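Local coordinates for Nitrate/nitrite sensor protein NarX (Escherichia coli K12, PDB 3EZH) that senses nitrate and nitrite in the periplasm and passes the signal, probably by phosphorylation, to the response regulators NarL and NarP, at residues Q19-L24 with A88-F93. Residues are numbered along the deposited sequence; the frame is centred on the assembly and turned at random.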
loop_
_atom_site.group_PDB
_atom_site.type_symbol
_atom_site.label_atom_id
_atom_site.label_comp_id
_atom_site.label_asym_id
_atom_site.label_seq_id
_atom_site.Cartn_x
_atom_site.Cartn_y
_atom_site.Cartn_z
ATOM N N GLN A 19 -0.634 -2.133 -5.606
ATOM C CA GLN A 19 -0.922 -2.846 -6.825
ATOM C C GLN A 19 -0.773 -1.992 -8.049
ATOM O O GLN A 19 -0.459 -2.514 -9.150
ATOM C CB GLN A 19 -2.303 -3.498 -6.732
ATOM C CG GLN A 19 -2.431 -4.555 -5.639
ATOM C CD GLN A 19 -3.839 -5.182 -5.645
ATOM O OE1 GLN A 19 -4.273 -5.707 -6.663
ATOM N NE2 GLN A 19 -4.567 -5.058 -4.519
ATOM N N SER A 20 -1.003 -0.674 -7.830
ATOM C CA SER A 20 -0.833 0.291 -8.907
ATOM C C SER A 20 0.627 0.386 -9.357
ATOM O O SER A 20 0.919 0.346 -10.577
ATOM C CB SER A 20 -1.311 1.707 -8.460
ATOM O OG SER A 20 -2.712 1.689 -8.217
ATOM N N TYR A 21 1.544 0.498 -8.390
ATOM C CA TYR A 21 2.942 0.628 -8.739
ATOM C C TYR A 21 3.505 -0.727 -9.147
ATOM O O TYR A 21 4.477 -0.778 -9.903
ATOM C CB TYR A 21 3.765 1.225 -7.601
ATOM C CG TYR A 21 3.918 2.771 -7.751
ATOM C CD1 TYR A 21 4.737 3.280 -8.742
ATOM C CD2 TYR A 21 3.209 3.645 -6.950
ATOM C CE1 TYR A 21 4.839 4.676 -8.932
ATOM C CE2 TYR A 21 3.302 5.035 -7.146
ATOM C CZ TYR A 21 4.105 5.507 -8.132
ATOM O OH TYR A 21 4.202 6.900 -8.348
ATOM N N ARG A 22 2.926 -1.794 -8.626
ATOM C CA ARG A 22 3.390 -3.109 -9.112
ATOM C C ARG A 22 3.074 -3.263 -10.600
ATOM O O ARG A 22 3.894 -3.841 -11.334
ATOM C CB ARG A 22 2.733 -4.264 -8.286
ATOM C CG ARG A 22 3.109 -5.681 -8.833
ATOM C CD ARG A 22 2.715 -6.697 -7.687
ATOM N NE ARG A 22 1.276 -6.869 -7.647
ATOM C CZ ARG A 22 0.608 -7.593 -6.734
ATOM N NH1 ARG A 22 1.261 -8.206 -5.736
ATOM N NH2 ARG A 22 -0.733 -7.749 -6.856
ATOM N N LEU A 23 1.885 -2.810 -11.076
ATOM C CA LEU A 23 1.619 -2.901 -12.499
ATOM C C LEU A 23 2.564 -1.949 -13.265
ATOM O O LEU A 23 3.016 -2.254 -14.333
ATOM C CB LEU A 23 0.153 -2.536 -12.771
ATOM C CG LEU A 23 -0.849 -3.668 -12.535
ATOM C CD1 LEU A 23 -2.329 -3.211 -12.597
ATOM C CD2 LEU A 23 -0.642 -4.717 -13.663
ATOM N N LEU A 24 2.849 -0.771 -12.699
ATOM C CA LEU A 24 3.772 0.142 -13.402
ATOM C C LEU A 24 5.140 -0.508 -13.551
ATOM O O LEU A 24 5.770 -0.410 -14.591
ATOM C CB LEU A 24 3.879 1.478 -12.653
ATOM C CG LEU A 24 4.776 2.497 -13.449
ATOM C CD1 LEU A 24 4.140 2.900 -14.796
ATOM C CD2 LEU A 24 4.950 3.720 -12.588
ATOM N N ALA A 88 2.910 9.267 -14.670
ATOM C CA ALA A 88 2.203 10.368 -13.996
ATOM C C ALA A 88 0.759 9.965 -13.669
ATOM O O ALA A 88 0.227 10.369 -12.630
ATOM C CB ALA A 88 2.223 11.657 -14.896
ATOM N N ASP A 89 0.115 9.171 -14.547
ATOM C CA ASP A 89 -1.241 8.708 -14.339
ATOM C C ASP A 89 -1.231 7.854 -13.036
ATOM O O ASP A 89 -2.080 7.983 -12.184
ATOM C CB ASP A 89 -1.620 7.840 -15.546
ATOM C CG ASP A 89 -3.042 8.018 -16.004
ATOM O OD1 ASP A 89 -3.773 8.881 -15.500
ATOM O OD2 ASP A 89 -3.451 7.231 -16.875
ATOM N N VAL A 90 -0.240 6.974 -12.906
ATOM C CA VAL A 90 -0.175 6.117 -11.711
ATOM C C VAL A 90 0.155 6.887 -10.415
ATOM O O VAL A 90 -0.428 6.630 -9.363
ATOM C CB VAL A 90 0.891 5.008 -11.948
ATOM C CG1 VAL A 90 1.207 4.274 -10.610
ATOM C CG2 VAL A 90 0.404 4.042 -13.016
ATOM N N SER A 91 1.079 7.837 -10.470
ATOM C CA SER A 91 1.407 8.580 -9.251
ATOM C C SER A 91 0.162 9.306 -8.755
ATOM O O SER A 91 -0.137 9.371 -7.549
ATOM C CB SER A 91 2.528 9.577 -9.536
ATOM O OG SER A 91 2.786 10.351 -8.402
ATOM N N GLN A 92 -0.591 9.884 -9.692
ATOM C CA GLN A 92 -1.779 10.593 -9.209
ATOM C C GLN A 92 -2.858 9.639 -8.694
ATOM O O GLN A 92 -3.570 9.948 -7.777
ATOM C CB GLN A 92 -2.382 11.453 -10.345
ATOM C CG GLN A 92 -3.412 12.451 -9.820
ATOM C CD GLN A 92 -2.863 13.369 -8.745
ATOM O OE1 GLN A 92 -1.797 13.924 -8.891
ATOM N NE2 GLN A 92 -3.602 13.544 -7.697
ATOM N N PHE A 93 -2.952 8.451 -9.280
ATOM C CA PHE A 93 -3.947 7.522 -8.815
ATOM C C PHE A 93 -3.636 7.137 -7.378
ATOM O O PHE A 93 -4.540 6.934 -6.583
ATOM C CB PHE A 93 -3.992 6.291 -9.772
ATOM C CG PHE A 93 -5.179 5.400 -9.567
ATOM C CD1 PHE A 93 -6.458 5.768 -10.049
ATOM C CD2 PHE A 93 -5.038 4.171 -8.920
ATOM C CE1 PHE A 93 -7.586 4.915 -9.873
ATOM C CE2 PHE A 93 -6.179 3.323 -8.749
ATOM C CZ PHE A 93 -7.434 3.680 -9.210
HETATM O O HOH W 1 4.005 8.647 -6.138
#
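Val90 meets Tyr21 through a single methyl group: Val90 CG1 sits 3.9 Å from the centroid of the Tyr21 ring and only 5° off the ring normal, a CH-pi contact over the middle of one face. With CG1 anti to the Val90 backbone N (chi1 168°), this branch, and not CG2, is the one that meets the ring. Val90 has the most surface buried by the contact, 93 Å². Val90 CG1 also lies 4.2 Å from Ser20 CB and 4.3 Å from Leu24 CD2. Between the two segments the closest CA atoms are Ser20 CA and Val90 CA, 6.5 Å apart. Ser20 OG lies at the edge of the Phe93 ring, near its plane, 3.5 Å from Phe93 CD2; the hydroxyl's hydrogen-bonding partner is Leu16 O, one turn back in its own helix. At the outer end of the Tyr21 ring, OH packs against CA and CB of Ser91, and one water bridges the two hydroxyls, 2.8 Å from Tyr21 OH and 3.1 Å from Ser91 OG. An alanine in place of Tyr21 would probably strip the Val90 methyl of its aromatic cover and leave the bridging water without one of its two hydroxyl partners. Tyr21 also packs on Tyr21 of the second subunit, placing this seam beside the dimer contact. The axes of segments 19-24 and 88-93 come within 9.7 Å at 168°, the antiparallel packing of first and last helices in the four-helix bundle of the periplasmic sensor domain.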